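Local atomic coordinates of thermostable carboxypeptidase 1 (Pyrococcus furiosus, PDB entry 1KA2), a protein that removes amino acids one after another from the C-terminus of peptides, with broad specificity, as a cobalt-dependent metallocarboxypeptidase of the M32 family working as a homodimer. Residues A[299-304]-A[463-468]; A[435-440]-A[457-462]. One frame throughout, in Å; residues are numbered along the deposited sequence.

Contact 1 of 2, residues A[299-304]-A[463-468]; sequences ESQSRF and KIHRWG. With MG (magnesium ion), chain B.
Gln301 of helix 295-309 reaches His465, at the C-terminal part of helix 454-465, with the tip of its side chain. Its CB points at the 463-468 segment; CG lies beside the backbone N (chi1 -62°) and comes within 3.9 Å of His465 NE2. A second bend at chi2 then brings the amide to the edge of the imidazole, the two planes 88° apart, with CD level with the ring. OE1 takes the hydrogen bond from His465 NE2, 2.8 Å long and fairly straight at 156°, although the donor stands well above the carbonyl plane. NE2 of Gln301 does two things: it gives a hydrogen bond to Ser300 OG (3.1 Å) within the amide plane, and it brushes Ile464 CG1 at 4.2 Å. Glu299 OE2 binds magnesium at 2.1 Å beside three waters, with His269 and His273 completing the site; Ser302 OG donates to that same OE2 (2.8 Å) from above the carboxylate plane. Glu299, Ser300 and Gln301 belong to the predicted HES/GQ motif of the family, so metal ligand and His465 partner share one helix turn. His465 also stacks on Tyr276. With both amide ends of Gln301 bonded in a buried setting, its rotation is fixed, and the bond it accepts is consistent with His465 donating from NE2, its ND1 being the atom that meets Gln279 NE2.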
ATOM      1  N   GLU A 299     -24.735   0.649   2.324  1.00 28.85           N
ATOM      2  CA  GLU A 299     -25.355   1.479   1.301  1.00 28.14           C
ATOM      3  C   GLU A 299     -26.431   2.404   1.874  1.00 27.84           C
ATOM      4  O   GLU A 299     -26.864   3.342   1.208  1.00 26.93           O
ATOM      5  CB  GLU A 299     -25.917   0.600   0.182  1.00 29.97           C
ATOM      6  CG  GLU A 299     -24.825   0.127  -0.782  1.00 30.90           C
ATOM      7  CD  GLU A 299     -24.343   1.227  -1.710  1.00 32.87           C
ATOM      8  OE1 GLU A 299     -24.995   1.532  -2.717  1.00 30.16           O
ATOM      9  OE2 GLU A 299     -23.301   1.833  -1.457  1.00 35.26           O
ATOM     10  N   SER A 300     -26.877   2.150   3.098  1.00 26.37           N
ATOM     11  CA  SER A 300     -27.863   3.059   3.683  1.00 29.94           C
ATOM     12  C   SER A 300     -27.115   4.330   4.105  1.00 29.50           C
ATOM     13  O   SER A 300     -27.683   5.417   4.155  1.00 30.07           O
ATOM     14  CB  SER A 300     -28.557   2.429   4.906  1.00 29.43           C
ATOM     15  OG  SER A 300     -27.684   2.329   6.015  1.00 27.28           O
ATOM     16  N   GLN A 301     -25.826   4.186   4.397  1.00 30.87           N
ATOM     17  CA  GLN A 301     -25.013   5.319   4.819  1.00 31.87           C
ATOM     18  C   GLN A 301     -24.545   6.128   3.626  1.00 33.64           C
ATOM     19  O   GLN A 301     -24.649   7.358   3.624  1.00 34.64           O
ATOM     20  CB  GLN A 301     -23.819   4.828   5.635  1.00 32.10           C
ATOM     21  CG  GLN A 301     -24.253   4.119   6.893  1.00 33.22           C
ATOM     22  CD  GLN A 301     -25.173   4.984   7.738  1.00 35.27           C
ATOM     23  OE1 GLN A 301     -24.750   5.991   8.305  1.00 34.60           O
ATOM     24  NE2 GLN A 301     -26.445   4.603   7.808  1.00 33.58           N
ATOM     25  N   SER A 302     -24.038   5.442   2.605  1.00 33.11           N
ATOM     26  CA  SER A 302     -23.567   6.129   1.412  1.00 33.20           C
ATOM     27  C   SER A 302     -24.719   6.875   0.735  1.00 33.20           C
ATOM     28  O   SER A 302     -24.548   8.009   0.295  1.00 33.14           O
ATOM     29  CB  SER A 302     -22.947   5.134   0.425  1.00 30.47           C
ATOM     30  OG  SER A 302     -23.897   4.173  -0.017  1.00 31.00           O
ATOM     31  N   ARG A 303     -25.884   6.234   0.645  1.00 33.87           N
ATOM     32  CA  ARG A 303     -27.044   6.862   0.006  1.00 34.84           C
ATOM     33  C   ARG A 303     -27.629   7.952   0.891  1.00 34.70           C
ATOM     34  O   ARG A 303     -28.225   8.906   0.400  1.00 36.17           O
ATOM     35  CB  ARG A 303     -28.122   5.825  -0.310  1.00 34.90           C
ATOM     36  CG  ARG A 303     -27.698   4.779  -1.337  1.00 35.36           C
ATOM     37  CD  ARG A 303     -27.365   5.409  -2.699  1.00 35.54           C
ATOM     38  NE  ARG A 303     -27.327   4.389  -3.744  1.00 35.82           N
ATOM     39  CZ  ARG A 303     -26.976   4.604  -5.006  1.00 34.92           C
ATOM     40  NH1 ARG A 303     -26.615   5.815  -5.405  1.00 37.70           N
ATOM     41  NH2 ARG A 303     -27.002   3.604  -5.874  1.00 33.83           N
ATOM     42  N   PHE A 304     -27.458   7.815   2.202  1.00 35.64           N
ATOM     43  CA  PHE A 304     -27.958   8.838   3.106  1.00 33.18           C
ATOM     44  C   PHE A 304     -27.247  10.145   2.771  1.00 33.73           C
ATOM     45  O   PHE A 304     -27.891  11.168   2.524  1.00 32.64           O
ATOM     46  CB  PHE A 304     -27.681   8.479   4.569  1.00 34.04           C
ATOM     47  CG  PHE A 304     -28.292   9.454   5.552  1.00 34.31           C
ATOM     48  CD1 PHE A 304     -29.625   9.330   5.937  1.00 31.85           C
ATOM     49  CD2 PHE A 304     -27.548  10.517   6.055  1.00 32.87           C
ATOM     50  CE1 PHE A 304     -30.210  10.251   6.807  1.00 31.94           C
ATOM     51  CE2 PHE A 304     -28.125  11.448   6.931  1.00 32.75           C
ATOM     52  CZ  PHE A 304     -29.455  11.313   7.304  1.00 31.88           C
ATOM     53  N   LYS A 463     -26.846   5.435  16.585  1.00 37.68           N
ATOM     54  CA  LYS A 463     -27.858   4.536  16.044  1.00 38.24           C
ATOM     55  C   LYS A 463     -27.311   3.369  15.226  1.00 37.35           C
ATOM     56  O   LYS A 463     -27.743   2.231  15.402  1.00 36.83           O
ATOM     57  CB  LYS A 463     -28.868   5.327  15.199  1.00 37.53           C
ATOM     58  CG  LYS A 463     -29.706   6.336  15.976  1.00 40.11           C
ATOM     59  CD  LYS A 463     -30.501   5.653  17.077  1.00 43.34           C
ATOM     60  CE  LYS A 463     -31.612   6.545  17.632  1.00 45.65           C
ATOM     61  NZ  LYS A 463     -31.101   7.730  18.376  1.00 47.37           N
ATOM     62  N   ILE A 464     -26.341   3.640  14.354  1.00 37.31           N
ATOM     63  CA  ILE A 464     -25.791   2.596  13.484  1.00 36.36           C
ATOM     64  C   ILE A 464     -24.317   2.202  13.655  1.00 37.03           C
ATOM     65  O   ILE A 464     -24.001   1.049  13.950  1.00 38.96           O
ATOM     66  CB  ILE A 464     -25.957   2.988  11.998  1.00 35.36           C
ATOM     67  CG1 ILE A 464     -27.404   3.401  11.701  1.00 35.24           C
ATOM     68  CG2 ILE A 464     -25.528   1.833  11.118  1.00 34.23           C
ATOM     69  CD1 ILE A 464     -28.432   2.325  11.968  1.00 35.44           C
ATOM     70  N   HIS A 465     -23.430   3.171  13.449  1.00 34.04           N
ATOM     71  CA  HIS A 465     -21.978   2.969  13.483  1.00 33.24           C
ATOM     72  C   HIS A 465     -21.284   2.244  14.647  1.00 33.57           C
ATOM     73  O   HIS A 465     -20.655   1.205  14.442  1.00 31.83           O
ATOM     74  CB  HIS A 465     -21.295   4.322  13.258  1.00 29.60           C
ATOM     75  CG  HIS A 465     -21.776   5.043  12.031  1.00 30.42           C
ATOM     76  ND1 HIS A 465     -21.373   6.322  11.711  1.00 29.96           N
ATOM     77  CD2 HIS A 465     -22.617   4.656  11.041  1.00 26.35           C
ATOM     78  CE1 HIS A 465     -21.945   6.691  10.577  1.00 28.30           C
ATOM     79  NE2 HIS A 465     -22.705   5.699  10.152  1.00 26.40           N
ATOM     80  N   ARG A 466     -21.379   2.790  15.855  1.00 34.86           N
ATOM     81  CA  ARG A 466     -20.699   2.195  17.003  1.00 36.51           C
ATOM     82  C   ARG A 466     -20.991   0.722  17.214  1.00 37.25           C
ATOM     83  O   ARG A 466     -20.209   0.021  17.854  1.00 37.68           O
ATOM     84  CB  ARG A 466     -21.040   2.954  18.285  1.00 36.87           C
ATOM     85  CG  ARG A 466     -22.515   2.894  18.672  1.00 39.15           C
ATOM     86  CD  ARG A 466     -22.738   3.460  20.077  1.00 41.07           C
ATOM     87  NE  ARG A 466     -22.053   2.646  21.077  1.00 46.24           N
ATOM     88  CZ  ARG A 466     -22.022   2.910  22.381  1.00 48.29           C
ATOM     89  NH1 ARG A 466     -22.642   3.980  22.870  1.00 47.64           N
ATOM     90  NH2 ARG A 466     -21.365   2.097  23.197  1.00 49.71           N
ATOM     91  N   TRP A 467     -22.112   0.249  16.678  1.00 36.46           N
ATOM     92  CA  TRP A 467     -22.490  -1.144  16.853  1.00 36.97           C
ATOM     93  C   TRP A 467     -21.695  -2.129  16.001  1.00 35.77           C
ATOM     94  O   TRP A 467     -21.714  -3.334  16.265  1.00 35.17           O
ATOM     95  CB  TRP A 467     -23.995  -1.308  16.601  1.00 38.10           C
ATOM     96  CG  TRP A 467     -24.808  -0.420  17.497  1.00 40.58           C
ATOM     97  CD1 TRP A 467     -25.692   0.548  17.115  1.00 40.11           C
ATOM     98  CD2 TRP A 467     -24.732  -0.350  18.928  1.00 40.15           C
ATOM     99  NE1 TRP A 467     -26.161   1.221  18.217  1.00 39.50           N
ATOM    100  CE2 TRP A 467     -25.588   0.688  19.342  1.00 40.16           C
ATOM    101  CE3 TRP A 467     -24.020  -1.065  19.898  1.00 44.51           C
ATOM    102  CZ2 TRP A 467     -25.755   1.035  20.689  1.00 42.96           C
ATOM    103  CZ3 TRP A 467     -24.185  -0.720  21.244  1.00 44.80           C
ATOM    104  CH2 TRP A 467     -25.046   0.322  21.621  1.00 43.73           C
ATOM    105  N   GLY A 468     -20.980  -1.626  14.998  1.00 34.92           N
ATOM    106  CA  GLY A 468     -20.206  -2.518  14.150  1.00 32.52           C
ATOM    107  C   GLY A 468     -21.000  -3.745  13.726  1.00 32.64           C
ATOM    108  O   GLY A 468     -22.131  -3.618  13.244  1.00 28.99           O
TER
HETATM  109 MG    MG B 501     -21.405   2.422  -2.268  1.00 36.05          MG
HETATM  110  O   HOH W   1     -19.469   2.692  -3.264  1.00 35.72           O
HETATM  111  O   HOH W   2     -20.857   0.333  -2.406  1.00 37.81           O
HETATM  112  O   HOH W   3     -22.355   1.914  -4.220  1.00 33.55           O

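Contact 2 of 2, residues A[435-440]-A[457-462]; sequences YHIKKD and KAWLRE
Trp459 of helix 454-465 meets His436, Ile437 and Asp440 of helix 421-440, and its indole forms the largest part of the contact. The polar interaction lies at the ring edge: NE1 donates to Asp440 OD2 at 2.7 Å, almost perfectly straight (176°) and in the indole plane. The bond uses the anti lone pair of OD2, and the carboxylate is turned well out of the indole plane. Asp440 CB also lies near the ring, 3.6 Å from Trp459 NE1. OD2 also has a long, weak ion pair with Lys463, whose side chain makes a cation-pi contact with Trp459. The apolar interaction is over one face. Ile437 CB sits 3.8 Å from the centroid of the six-membered ring, nearly on its normal, as a CH-pi contact, while CG1 approaches CD2 of Trp459 to 3.7 Å. With CG1 anti to the backbone N (chi1 -174°), the isoleucine chain runs on over the five-membered ring. The backbone adds Ile437 N, 3.7 Å from Trp459 CZ2. Among side chains, His436 CB touches Trp459 CH2 at the far end of the ring; its imidazole turns elsewhere, and NE2 is hydrogen-bonded to Glu483. The segment axes pass 11.2 Å apart at 118°, and one tryptophan fills the crossing of helices 421-440 and 454-465, two of the many helices of the M32 fold, away from the catalytic site.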
ATOM      1  N   TYR A 435     -36.269  10.013   8.048  1.00 44.02           N
ATOM      2  CA  TYR A 435     -37.435  10.379   8.850  1.00 44.70           C
ATOM      3  C   TYR A 435     -37.220  10.146  10.336  1.00 45.99           C
ATOM      4  O   TYR A 435     -37.770  10.867  11.161  1.00 46.34           O
ATOM      5  CB  TYR A 435     -38.680   9.633   8.355  1.00 42.69           C
ATOM      6  CG  TYR A 435     -39.157  10.165   7.017  1.00 42.47           C
ATOM      7  CD1 TYR A 435     -39.149   9.364   5.878  1.00 41.37           C
ATOM      8  CD2 TYR A 435     -39.540  11.498   6.880  1.00 42.94           C
ATOM      9  CE1 TYR A 435     -39.504   9.880   4.628  1.00 42.33           C
ATOM     10  CE2 TYR A 435     -39.895  12.025   5.634  1.00 44.49           C
ATOM     11  CZ  TYR A 435     -39.868  11.212   4.512  1.00 43.71           C
ATOM     12  OH  TYR A 435     -40.163  11.750   3.275  1.00 44.22           O
ATOM     13  N   HIS A 436     -36.412   9.151  10.678  1.00 46.51           N
ATOM     14  CA  HIS A 436     -36.133   8.885  12.076  1.00 47.69           C
ATOM     15  C   HIS A 436     -35.216   9.960  12.656  1.00 48.72           C
ATOM     16  O   HIS A 436     -35.337  10.321  13.831  1.00 48.71           O
ATOM     17  CB  HIS A 436     -35.514   7.501  12.229  1.00 48.43           C
ATOM     18  CG  HIS A 436     -36.519   6.394  12.167  1.00 49.95           C
ATOM     19  ND1 HIS A 436     -37.319   6.057  13.238  1.00 48.02           N
ATOM     20  CD2 HIS A 436     -36.897   5.588  11.147  1.00 49.85           C
ATOM     21  CE1 HIS A 436     -38.148   5.094  12.880  1.00 48.72           C
ATOM     22  NE2 HIS A 436     -37.914   4.791  11.616  1.00 48.22           N
ATOM     23  N   ILE A 437     -34.308  10.481  11.838  1.00 48.25           N
ATOM     24  CA  ILE A 437     -33.413  11.524  12.322  1.00 48.19           C
ATOM     25  C   ILE A 437     -34.164  12.851  12.275  1.00 49.00           C
ATOM     26  O   ILE A 437     -33.941  13.733  13.105  1.00 49.75           O
ATOM     27  CB  ILE A 437     -32.103  11.623  11.477  1.00 45.53           C
ATOM     28  CG1 ILE A 437     -31.145  12.624  12.130  1.00 43.26           C
ATOM     29  CG2 ILE A 437     -32.412  12.057  10.058  1.00 44.95           C
ATOM     30  CD1 ILE A 437     -29.798  12.713  11.471  1.00 43.01           C
ATOM     31  N   LYS A 438     -35.066  12.972  11.304  1.00 49.09           N
ATOM     32  CA  LYS A 438     -35.870  14.177  11.132  1.00 50.11           C
ATOM     33  C   LYS A 438     -36.706  14.398  12.391  1.00 51.13           C
ATOM     34  O   LYS A 438     -37.174  15.508  12.653  1.00 51.58           O
ATOM     35  CB  LYS A 438     -36.777  14.017   9.907  1.00 48.13           C
ATOM     36  CG  LYS A 438     -37.516  15.262   9.510  1.00 50.52           C
ATOM     37  CD  LYS A 438     -36.568  16.380   9.119  1.00 51.54           C
ATOM     38  CE  LYS A 438     -37.353  17.608   8.700  1.00 51.78           C
ATOM     39  NZ  LYS A 438     -36.472  18.760   8.368  1.00 55.39           N
ATOM     40  N   LYS A 439     -36.877  13.329  13.166  1.00 51.49           N
ATOM     41  CA  LYS A 439     -37.634  13.361  14.412  1.00 52.52           C
ATOM     42  C   LYS A 439     -36.788  13.878  15.572  1.00 52.93           C
ATOM     43  O   LYS A 439     -37.240  14.723  16.342  1.00 53.22           O
ATOM     44  CB  LYS A 439     -38.164  11.961  14.739  1.00 55.02           C
ATOM     45  CG  LYS A 439     -38.624  11.782  16.180  1.00 58.01           C
ATOM     46  CD  LYS A 439     -39.320  10.442  16.405  1.00 58.80           C
ATOM     47  CE  LYS A 439     -38.391   9.261  16.173  1.00 62.19           C
ATOM     48  NZ  LYS A 439     -39.114   7.956  16.281  1.00 62.17           N
ATOM     49  N   ASP A 440     -35.565  13.374  15.705  1.00 52.81           N
ATOM     50  CA  ASP A 440     -34.686  13.816  16.787  1.00 52.71           C
ATOM     51  C   ASP A 440     -34.008  15.138  16.466  1.00 52.36           C
ATOM     52  O   ASP A 440     -33.542  15.831  17.363  1.00 52.04           O
ATOM     53  CB  ASP A 440     -33.616  12.765  17.082  1.00 54.38           C
ATOM     54  CG  ASP A 440     -34.210  11.441  17.487  1.00 55.74           C
ATOM     55  OD1 ASP A 440     -35.229  11.463  18.203  1.00 57.93           O
ATOM     56  OD2 ASP A 440     -33.663  10.386  17.104  1.00 57.39           O
ATOM     57  N   LYS A 457     -23.764  13.513  12.339  1.00 36.55           N
ATOM     58  CA  LYS A 457     -22.740  12.482  12.333  1.00 36.56           C
ATOM     59  C   LYS A 457     -22.850  11.679  13.625  1.00 35.75           C
ATOM     60  O   LYS A 457     -22.720  10.455  13.622  1.00 36.65           O
ATOM     61  CB  LYS A 457     -21.342  13.114  12.216  1.00 35.59           C
ATOM     62  CG  LYS A 457     -21.051  13.721  10.843  1.00 37.64           C
ATOM     63  CD  LYS A 457     -19.945  14.764  10.900  1.00 41.06           C
ATOM     64  CE  LYS A 457     -18.613  14.167  11.316  1.00 44.00           C
ATOM     65  NZ  LYS A 457     -17.542  15.203  11.398  1.00 43.26           N
ATOM     66  N   ALA A 458     -23.106  12.371  14.728  1.00 35.16           N
ATOM     67  CA  ALA A 458     -23.226  11.720  16.031  1.00 34.84           C
ATOM     68  C   ALA A 458     -24.499  10.866  16.128  1.00 34.62           C
ATOM     69  O   ALA A 458     -24.507   9.817  16.777  1.00 35.16           O
ATOM     70  CB  ALA A 458     -23.209  12.780  17.139  1.00 36.23           C
ATOM     71  N   TRP A 459     -25.572  11.316  15.484  1.00 33.77           N
ATOM     72  CA  TRP A 459     -26.832  10.568  15.512  1.00 34.25           C
ATOM     73  C   TRP A 459     -26.600   9.238  14.808  1.00 32.85           C
ATOM     74  O   TRP A 459     -27.024   8.192  15.290  1.00 31.64           O
ATOM     75  CB  TRP A 459     -27.938  11.348  14.791  1.00 36.40           C
ATOM     76  CG  TRP A 459     -29.300  10.743  14.930  1.00 40.69           C
ATOM     77  CD1 TRP A 459     -30.258  11.077  15.848  1.00 40.63           C
ATOM     78  CD2 TRP A 459     -29.872   9.716  14.109  1.00 40.62           C
ATOM     79  NE1 TRP A 459     -31.392  10.328  15.644  1.00 41.64           N
ATOM     80  CE2 TRP A 459     -31.183   9.484  14.584  1.00 41.63           C
ATOM     81  CE3 TRP A 459     -29.406   8.973  13.018  1.00 40.72           C
ATOM     82  CZ2 TRP A 459     -32.033   8.540  14.004  1.00 40.72           C
ATOM     83  CZ3 TRP A 459     -30.256   8.030  12.438  1.00 42.08           C
ATOM     84  CH2 TRP A 459     -31.554   7.826  12.935  1.00 41.72           C
ATOM     85  N   LEU A 460     -25.918   9.291  13.663  1.00 32.52           N
ATOM     86  CA  LEU A 460     -25.609   8.087  12.902  1.00 32.38           C
ATOM     87  C   LEU A 460     -24.719   7.148  13.720  1.00 32.70           C
ATOM     88  O   LEU A 460     -24.904   5.936  13.698  1.00 31.83           O
ATOM     89  CB  LEU A 460     -24.911   8.442  11.580  1.00 29.45           C
ATOM     90  CG  LEU A 460     -25.692   8.576  10.252  1.00 30.46           C
ATOM     91  CD1 LEU A 460     -27.104   8.016  10.367  1.00 25.08           C
ATOM     92  CD2 LEU A 460     -25.735  10.002   9.834  1.00 27.41           C
ATOM     93  N   ARG A 461     -23.765   7.709  14.458  1.00 34.39           N
ATOM     94  CA  ARG A 461     -22.862   6.896  15.270  1.00 36.03           C
ATOM     95  C   ARG A 461     -23.611   6.069  16.306  1.00 36.69           C
ATOM     96  O   ARG A 461     -23.485   4.845  16.350  1.00 37.48           O
ATOM     97  CB  ARG A 461     -21.835   7.789  15.976  1.00 36.82           C
ATOM     98  CG  ARG A 461     -20.838   7.037  16.842  1.00 36.59           C
ATOM     99  CD  ARG A 461     -19.605   7.888  17.073  1.00 40.52           C
ATOM    100  NE  ARG A 461     -18.404   7.066  17.210  1.00 45.49           N
ATOM    101  CZ  ARG A 461     -17.162   7.510  17.018  1.00 48.30           C
ATOM    102  NH1 ARG A 461     -16.945   8.780  16.682  1.00 46.27           N
ATOM    103  NH2 ARG A 461     -16.129   6.680  17.144  1.00 49.48           N
ATOM    104  N   GLU A 462     -24.390   6.749  17.140  1.00 39.40           N
ATOM    105  CA  GLU A 462     -25.156   6.094  18.192  1.00 40.44           C
ATOM    106  C   GLU A 462     -26.166   5.090  17.673  1.00 39.75           C
ATOM    107  O   GLU A 462     -26.335   4.016  18.256  1.00 39.40           O
ATOM    108  CB  GLU A 462     -25.899   7.133  19.035  1.00 44.52           C
ATOM    109  CG  GLU A 462     -25.196   7.511  20.319  1.00 49.45           C
ATOM    110  CD  GLU A 462     -24.982   6.322  21.234  1.00 50.33           C
ATOM    111  OE1 GLU A 462     -25.977   5.630  21.567  1.00 49.82           O
ATOM    112  OE2 GLU A 462     -23.818   6.082  21.620  1.00 52.63           O
TER

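In the fold
Helix 454-465 takes part in both contacts, whose centres lie 10 Å apart; both segments of contact 2 fall in the chain between those of contact 1. A pi-type turn joins them, His465 N lying 3.1 Å from Leu460 O, a probable hydrogen bond. Leu460 also packs across, its CG 3.4 Å from Gln301 OE1, while Phe304 of helix 295-309 touches both Leu460 and Ile437. Contact 1 is the one tied to the active site: it includes metal ligand Glu299, and the Gln301 side chain is about 6 Å from that of His273. Contact 2 lies farther out, its centre about 21 Å from the chain centre against 11 Å for contact 1.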